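Local atomic coordinates of hyaluronidase-phage associated (Streptococcus pyogenes, PDB entry 2WB3), a protein that probably cleaves hyaluronan by a lyase (elimination) reaction, as a tail-fibre enzyme of a streptococcal phage that would help the virus through the host's capsule. Residues Leu44-Glu49 with Ala61-Ile66; Ala92-Arg97 with Lys105-Pro110. All blocks are in the same frame, centred on the assembly; numbering follows the deposited sequence. Where two conformers were deposited one is given.

Contact 1 of 2, residues Leu44-Glu49 with Ala61-Ile66; sequences LKITHE and AAALSI
H48 sets its imidazole against the methyl of A61, NE2 3.5 Å from A61 CB, the approach oblique to the ring. Because CG stands anti to the backbone N (chi1 174°), the ring reaches toward 61-63 while H48 CB rests 4.1 Å from A63 CA. NE2 is a polar atom in a buried place, and its hydrogen bond goes to the backbone O of E38 in the second subunit. Two strand positions earlier, I46 points the same way. Its CG2 branch touches the carbonyl O of A63 at 3.4 Å and the A63 methyl at 4.1 Å; the other branch ends in CD1, which meets L64 CB at 4.2 Å. No hydrogen bond joins the segments. At 63 a small side chain lets the backbone come close to I46 and H48 CB; at 61 the methyl itself is what the imidazole meets. A63 is also where the chain turns a corner, so strand 64-69 leaves on another face. Around this buried contact, residues 44-48, 62 and 64-66 pair in parallel ladders with strands of both other subunits, the arrangement of a triple-stranded beta-helix.

Contact 2 of 2, residues Ala92-Arg97 with Lys105-Pro110; sequences AGKMLR and KFYVGP
F106, which with K105 faces I98 in a classic beta bulge near the start of the segment, meets L96 at the rim of its ring: CE2 lies 4.2 Å from L96 CD2, which sits near the ring plane, and a large apolar ring suits this buried position, where F114 and S116 of strand 114-116 also touch it. Y107 pairs with R97 as a non-hydrogen-bonded antiparallel pair, their side chains sharing one face of the sheet. Its CB lies 3.2 Å from L96 O, the same carbonyl that V108 N uses. Its CG is held between the backbone N and the carbonyl carbon (chi1 67°), which raises the ring over that face; there it meets W115, while G109 N lies at its edge. R97, alongside, directs NE to a salt bridge with D104. V108 is held through both its N and its O. Its N donates to L96 O at 2.8 Å, in the carbonyl plane, and its O accepts from M95 N, also at 2.8 Å though bent to 131°, with a weak third bond from L96 N. On the opposite face from Y107, V108 CB and L96 CB touch at 4.2 Å, a compact beta-branched residue fitting the buried side. At G109 the strand has ended, and the backbone passes 4.2 Å from K94, CA to CA; M95 CG lies 3.6 Å from G109 O. P110 closes the segment with its compact, puckered ring against the carbonyls of A92 and G93, CD being 3.5 Å from G93 O. With M95 and L96 both facing V108, the arrangement is an antiparallel beta hairpin whose open end carries a classic beta bulge.

Overall arrangement
From the N terminus the chain first runs through strands 4-8, 20-24 and 32-36 before reaching contact 1, which closes an 11-residue loop without helix or strand between 44-49 and 61-66. Strands 64-69 and 81-86 then lead to contact 2, where 92-97 and 105-110 close the hairpin of strands 96-100 and 103-108, seven residues lying between the segments. The loops follow in series, neither nesting nor crossing, and the contact centres lie 19 Å apart. Contact 1 joins strands whose ladder partners are in the other subunits; contact 2 belongs to an antiparallel sheet of 96-100, 103-108 and 114-116 that runs on into the second subunit through L96 and R97. Both touch the second and third subunits, and helix 140-152 follows them.

Contact 1 of 2, residues Leu44-Glu49 with Ala61-Ile66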
ATOM      1  N   LEU A  44       0.771 -10.688  14.145  1.00 18.17           N
ATOM      2  CA  LEU A  44      -0.405  -9.894  13.719  1.00 18.62           C
ATOM      3  C   LEU A  44      -1.185  -9.666  14.998  1.00 17.44           C
ATOM      4  O   LEU A  44      -1.436 -10.601  15.736  1.00 18.07           O
ATOM      5  CB  LEU A  44      -1.282 -10.670  12.663  1.00 18.00           C
ATOM      6  CG  LEU A  44      -2.645 -10.023  12.364  1.00 19.85           C
ATOM      7  CD1 LEU A  44      -2.475  -8.583  11.841  1.00 17.45           C
ATOM      8  CD2 LEU A  44      -3.527 -10.810  11.327  1.00 21.44           C
ATOM      9  N   LYS A  45      -1.591  -8.431  15.237  1.00 16.98           N
ATOM     10  CA  LYS A  45      -2.486  -8.166  16.361  1.00 17.36           C
ATOM     11  C   LYS A  45      -3.787  -7.598  15.800  1.00 16.29           C
ATOM     12  O   LYS A  45      -3.748  -6.677  15.000  1.00 19.05           O
ATOM     13  CB  LYS A  45      -1.849  -7.096  17.256  1.00 17.85           C
ATOM     14  CG  LYS A  45      -2.684  -6.485  18.393  1.00 21.12           C
ATOM     15  CD  LYS A  45      -3.067  -7.491  19.437  1.00 24.68           C
ATOM     16  CE  LYS A  45      -3.912  -6.844  20.596  1.00 32.25           C
ATOM     17  NZ  LYS A  45      -3.230  -5.729  21.364  1.00 33.10           N
ATOM     18  N   ILE A  46      -4.901  -8.183  16.197  1.00 17.21           N
ATOM     19  CA  ILE A  46      -6.195  -7.706  15.710  1.00 18.43           C
ATOM     20  C   ILE A  46      -6.935  -7.235  16.961  1.00 20.15           C
ATOM     21  O   ILE A  46      -7.106  -7.990  17.907  1.00 20.15           O
ATOM     22  CB  ILE A  46      -7.027  -8.821  15.031  1.00 17.65           C
ATOM     23  CG1 ILE A  46      -6.278  -9.526  13.873  1.00 16.70           C
ATOM     24  CG2 ILE A  46      -8.335  -8.200  14.470  1.00 20.85           C
ATOM     25  CD1 ILE A  46      -7.066 -10.781  13.296  1.00 18.03           C
ATOM     26  N   THR A  47      -7.399  -5.986  16.939  1.00 20.72           N
ATOM     27  CA  THR A  47      -8.298  -5.490  17.972  1.00 20.17           C
ATOM     28  C   THR A  47      -9.684  -5.168  17.451  1.00 20.46           C
ATOM     29  O   THR A  47      -9.844  -4.429  16.523  1.00 20.31           O
ATOM     30  CB  THR A  47      -7.760  -4.248  18.627  1.00 23.04           C
ATOM     31  OG1 THR A  47      -6.525  -4.604  19.216  1.00 24.91           O
ATOM     32  CG2 THR A  47      -8.677  -3.761  19.805  1.00 22.98           C
ATOM     33  N   HIS A  48     -10.700  -5.731  18.089  1.00 19.95           N
ATOM     34  CA  HIS A  48     -12.051  -5.294  17.751  1.00 19.81           C
ATOM     35  C   HIS A  48     -12.518  -4.433  18.922  1.00 19.04           C
ATOM     36  O   HIS A  48     -12.451  -4.885  20.040  1.00 19.91           O
ATOM     37  CB  HIS A  48     -12.986  -6.477  17.634  1.00 19.09           C
ATOM     38  CG  HIS A  48     -14.406  -6.051  17.439  1.00 21.81           C
ATOM     39  ND1 HIS A  48     -15.220  -5.755  18.500  1.00 22.61           N
ATOM     40  CD2 HIS A  48     -15.110  -5.729  16.324  1.00 23.27           C
ATOM     41  CE1 HIS A  48     -16.387  -5.305  18.060  1.00 22.82           C
ATOM     42  NE2 HIS A  48     -16.349  -5.280  16.745  1.00 24.05           N
ATOM     43  N   GLU A  49     -13.056  -3.256  18.628  1.00 20.39           N
ATOM     44  CA  GLU A  49     -13.636  -2.348  19.619  1.00 21.02           C
ATOM     45  C   GLU A  49     -15.147  -2.189  19.349  1.00 20.47           C
ATOM     46  O   GLU A  49     -15.561  -1.965  18.228  1.00 22.08           O
ATOM     47  CB  GLU A  49     -12.953  -0.987  19.485  1.00 21.06           C
ATOM     48  CG  GLU A  49     -13.243  -0.030  20.642  1.00 23.65           C
ATOM     49  CD  GLU A  49     -12.733   1.360  20.383  1.00 31.76           C
ATOM     50  OE1 GLU A  49     -11.675   1.504  19.729  1.00 33.06           O
ATOM     51  OE2 GLU A  49     -13.399   2.316  20.844  1.00 29.01           O
ATOM     52  N   ALA A  61     -20.318  -9.613  16.102  1.00 22.55           N
ATOM     53  CA  ALA A  61     -19.057  -9.151  15.543  1.00 21.91           C
ATOM     54  C   ALA A  61     -18.004 -10.148  15.989  1.00 21.10           C
ATOM     55  O   ALA A  61     -18.247 -10.926  16.899  1.00 20.75           O
ATOM     56  CB  ALA A  61     -18.684  -7.750  16.082  1.00 22.79           C
ATOM     57  N   ALA A  62     -16.821 -10.072  15.391  1.00 20.60           N
ATOM     58  CA  ALA A  62     -15.706 -10.937  15.776  1.00 20.93           C
ATOM     59  C   ALA A  62     -14.400 -10.189  15.484  1.00 20.56           C
ATOM     60  O   ALA A  62     -14.384  -9.285  14.699  1.00 20.28           O
ATOM     61  CB  ALA A  62     -15.773 -12.309  14.975  1.00 20.98           C
ATOM     62  N   ALA A  63     -13.303 -10.517  16.168  1.00 21.01           N
ATOM     63  CA  ALA A  63     -12.017  -9.981  15.734  1.00 19.61           C
ATOM     64  C   ALA A  63     -11.607 -10.664  14.440  1.00 19.28           C
ATOM     65  O   ALA A  63     -11.071 -10.031  13.574  1.00 18.41           O
ATOM     66  CB  ALA A  63     -10.961 -10.244  16.825  1.00 19.89           C
ATOM     67  N   LEU A  64     -11.778 -11.976  14.343  1.00 18.96           N
ATOM     68  CA  LEU A  64     -11.356 -12.688  13.124  1.00 19.73           C
ATOM     69  C   LEU A  64     -12.507 -13.554  12.625  1.00 18.88           C
ATOM     70  O   LEU A  64     -13.033 -14.366  13.389  1.00 19.99           O
ATOM     71  CB  LEU A  64     -10.165 -13.581  13.434  1.00 17.28           C
ATOM     72  CG  LEU A  64      -9.799 -14.553  12.265  1.00 19.45           C
ATOM     73  CD1 LEU A  64      -9.348 -13.775  11.025  1.00 14.60           C
ATOM     74  CD2 LEU A  64      -8.674 -15.438  12.757  1.00 18.58           C
ATOM     75  N   SER A  65     -12.896 -13.385  11.364  1.00 19.45           N
ATOM     76  CA  SER A  65     -13.986 -14.180  10.843  1.00 18.21           C
ATOM     77  C   SER A  65     -13.409 -14.967   9.630  1.00 17.79           C
ATOM     78  O   SER A  65     -12.781 -14.392   8.754  1.00 18.46           O
ATOM     79  CB  SER A  65     -15.161 -13.262  10.383  1.00 18.73           C
ATOM     80  OG  SER A  65     -16.098 -14.121   9.697  1.00 20.30           O
ATOM     81  N   ILE A  66     -13.655 -16.271   9.580  1.00 18.64           N
ATOM     82  CA  ILE A  66     -13.108 -17.136   8.490  1.00 20.24           C
ATOM     83  C   ILE A  66     -14.267 -17.816   7.780  1.00 19.97           C
ATOM     84  O   ILE A  66     -15.110 -18.404   8.422  1.00 20.51           O
ATOM     85  CB  ILE A  66     -12.188 -18.221   9.061  1.00 19.76           C
ATOM     86  CG1 ILE A  66     -10.844 -17.523   9.446  1.00 21.56           C
ATOM     87  CG2 ILE A  66     -11.874 -19.377   8.029  1.00 20.11           C
ATOM     88  CD1 ILE A  66      -9.953 -18.392  10.219  1.00 21.39           C
TER

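Contact 2 of 2, residues Ala92-Arg97 with Lys105-Pro110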
ATOM      1  N   ALA A  92       7.715 -24.531  22.839  1.00 25.44           N
ATOM      2  CA  ALA A  92       7.282 -24.837  24.186  1.00 25.52           C
ATOM      3  C   ALA A  92       6.018 -24.033  24.529  1.00 24.42           C
ATOM      4  O   ALA A  92       5.392 -24.299  25.515  1.00 26.16           O
ATOM      5  CB  ALA A  92       8.408 -24.518  25.181  1.00 26.04           C
ATOM      6  N   GLY A  93       5.609 -23.067  23.720  1.00 23.96           N
ATOM      7  CA  GLY A  93       4.429 -22.257  24.128  1.00 23.69           C
ATOM      8  C   GLY A  93       3.110 -22.927  23.810  1.00 25.32           C
ATOM      9  O   GLY A  93       3.053 -23.888  23.006  1.00 25.04           O
ATOM     10  N   LYS A  94       2.046 -22.408  24.410  0.50 24.44           N
ATOM     11  CA  LYS A  94       0.685 -22.893  24.194  0.50 24.43           C
ATOM     12  C   LYS A  94       0.290 -22.639  22.741  0.50 24.27           C
ATOM     13  O   LYS A  94       0.546 -21.580  22.205  0.50 24.35           O
ATOM     14  CB  LYS A  94      -0.270 -22.172  25.172  0.50 24.31           C
ATOM     15  CG  LYS A  94       0.027 -22.503  26.656  0.50 24.54           C
ATOM     16  CD  LYS A  94      -0.251 -21.305  27.585  0.50 27.45           C
ATOM     17  CE  LYS A  94       0.489 -21.398  28.967  0.50 29.24           C
ATOM     18  NZ  LYS A  94       1.633 -20.430  29.181  0.50 30.86           N
ATOM     19  N   MET A  95      -0.310 -23.613  22.086  1.00 24.32           N
ATOM     20  CA  MET A  95      -0.667 -23.427  20.679  1.00 23.24           C
ATOM     21  C   MET A  95      -1.915 -22.494  20.516  1.00 23.17           C
ATOM     22  O   MET A  95      -2.021 -21.734  19.539  1.00 22.91           O
ATOM     23  CB  MET A  95      -0.911 -24.796  20.044  1.00 25.60           C
ATOM     24  CG  MET A  95       0.242 -25.809  20.251  1.00 24.43           C
ATOM     25  SD  MET A  95       1.821 -25.175  19.665  1.00 38.21           S
ATOM     26  CE  MET A  95       1.539 -25.172  17.938  1.00 25.39           C
ATOM     27  N   LEU A  96      -2.832 -22.572  21.478  1.00 22.57           N
ATOM     28  CA  LEU A  96      -4.056 -21.764  21.502  1.00 22.48           C
ATOM     29  C   LEU A  96      -4.271 -21.383  22.971  1.00 22.74           C
ATOM     30  O   LEU A  96      -4.351 -22.262  23.861  1.00 23.53           O
ATOM     31  CB  LEU A  96      -5.274 -22.545  20.926  1.00 22.82           C
ATOM     32  CG  LEU A  96      -6.655 -21.913  21.243  1.00 23.37           C
ATOM     33  CD1 LEU A  96      -6.707 -20.538  20.579  1.00 21.08           C
ATOM     34  CD2 LEU A  96      -7.832 -22.802  20.821  1.00 24.71           C
ATOM     35  N   ARG A  97      -4.270 -20.085  23.251  1.00 23.68           N
ATOM     36  CA  ARG A  97      -4.460 -19.626  24.602  1.00 23.15           C
ATOM     37  C   ARG A  97      -5.598 -18.621  24.661  1.00 22.92           C
ATOM     38  O   ARG A  97      -5.530 -17.597  24.032  1.00 22.71           O
ATOM     39  CB  ARG A  97      -3.183 -18.963  25.100  1.00 23.57           C
ATOM     40  CG  ARG A  97      -3.266 -18.523  26.555  1.00 27.47           C
ATOM     41  CD  ARG A  97      -1.865 -18.196  27.077  1.00 30.72           C
ATOM     42  NE  ARG A  97      -1.911 -17.617  28.399  1.00 37.57           N
ATOM     43  CZ  ARG A  97      -0.929 -16.890  28.950  1.00 43.37           C
ATOM     44  NH1 ARG A  97       0.215 -16.642  28.291  1.00 42.09           N
ATOM     45  NH2 ARG A  97      -1.094 -16.398  30.176  1.00 43.00           N
ATOM     46  N   LYS A 105      -8.717 -18.925  30.408  1.00 29.91           N
ATOM     47  CA  LYS A 105      -9.973 -19.619  30.448  1.00 28.97           C
ATOM     48  C   LYS A 105      -9.915 -20.977  29.751  1.00 28.03           C
ATOM     49  O   LYS A 105     -10.582 -21.918  30.142  1.00 27.97           O
ATOM     50  CB  LYS A 105     -11.040 -18.745  29.782  1.00 28.95           C
ATOM     51  CG  LYS A 105     -11.251 -17.402  30.451  1.00 29.41           C
ATOM     52  CD  LYS A 105     -11.689 -17.639  31.852  1.00 33.42           C
ATOM     53  CE  LYS A 105     -12.300 -16.412  32.503  1.00 40.20           C
ATOM     54  NZ  LYS A 105     -12.836 -16.756  33.842  1.00 41.95           N
ATOM     55  N   PHE A 106      -9.138 -21.071  28.682  1.00 27.65           N
ATOM     56  CA  PHE A 106      -9.025 -22.311  27.930  1.00 26.16           C
ATOM     57  C   PHE A 106      -7.701 -22.269  27.220  1.00 25.32           C
ATOM     58  O   PHE A 106      -7.331 -21.232  26.694  1.00 25.22           O
ATOM     59  CB  PHE A 106     -10.153 -22.372  26.866  1.00 26.02           C
ATOM     60  CG  PHE A 106     -10.142 -23.634  26.024  1.00 25.09           C
ATOM     61  CD1 PHE A 106     -10.909 -24.726  26.381  1.00 26.06           C
ATOM     62  CD2 PHE A 106      -9.408 -23.712  24.854  1.00 27.16           C
ATOM     63  CE1 PHE A 106     -10.893 -25.875  25.619  1.00 25.14           C
ATOM     64  CE2 PHE A 106      -9.391 -24.891  24.074  1.00 25.31           C
ATOM     65  CZ  PHE A 106     -10.154 -25.960  24.472  1.00 28.11           C
ATOM     66  N   TYR A 107      -6.985 -23.377  27.158  1.00 24.99           N
ATOM     67  CA  TYR A 107      -5.827 -23.446  26.281  1.00 24.79           C
ATOM     68  C   TYR A 107      -5.579 -24.829  25.721  1.00 24.31           C
ATOM     69  O   TYR A 107      -6.044 -25.835  26.267  1.00 25.43           O
ATOM     70  CB  TYR A 107      -4.573 -22.919  26.991  1.00 25.06           C
ATOM     71  CG  TYR A 107      -4.059 -23.739  28.153  1.00 29.60           C
ATOM     72  CD1 TYR A 107      -3.376 -24.961  27.945  1.00 30.35           C
ATOM     73  CD2 TYR A 107      -4.191 -23.269  29.465  1.00 31.11           C
ATOM     74  CE1 TYR A 107      -2.862 -25.685  29.018  1.00 34.02           C
ATOM     75  CE2 TYR A 107      -3.677 -23.994  30.545  1.00 34.29           C
ATOM     76  CZ  TYR A 107      -3.015 -25.181  30.308  1.00 34.97           C
ATOM     77  OH  TYR A 107      -2.551 -25.892  31.389  1.00 40.63           O
ATOM     78  N   VAL A 108      -4.817 -24.872  24.636  1.00 23.40           N
ATOM     79  CA  VAL A 108      -4.304 -26.104  24.083  1.00 23.95           C
ATOM     80  C   VAL A 108      -2.761 -26.001  24.147  1.00 23.98           C
ATOM     81  O   VAL A 108      -2.163 -25.089  23.608  1.00 24.14           O
ATOM     82  CB  VAL A 108      -4.764 -26.293  22.642  1.00 23.92           C
ATOM     83  CG1 VAL A 108      -4.064 -27.513  22.009  1.00 24.21           C
ATOM     84  CG2 VAL A 108      -6.291 -26.488  22.604  1.00 22.53           C
ATOM     85  N   GLY A 109      -2.127 -26.903  24.875  1.00 25.06           N
ATOM     86  CA  GLY A 109      -0.690 -26.816  25.013  1.00 26.53           C
ATOM     87  C   GLY A 109       0.048 -27.443  23.864  1.00 27.40           C
ATOM     88  O   GLY A 109      -0.570 -28.051  22.961  1.00 28.03           O
ATOM     89  N   PRO A 110       1.386 -27.324  23.892  1.00 28.26           N
ATOM     90  CA  PRO A 110       2.234 -27.791  22.834  1.00 29.12           C
ATOM     91  C   PRO A 110       2.146 -29.297  22.616  1.00 30.11           C
ATOM     92  O   PRO A 110       2.498 -29.746  21.532  1.00 32.91           O
ATOM     93  CB  PRO A 110       3.646 -27.372  23.292  1.00 28.39           C
ATOM     94  CG  PRO A 110       3.522 -27.113  24.708  1.00 30.29           C
ATOM     95  CD  PRO A 110       2.141 -26.620  24.945  1.00 27.74           C
TER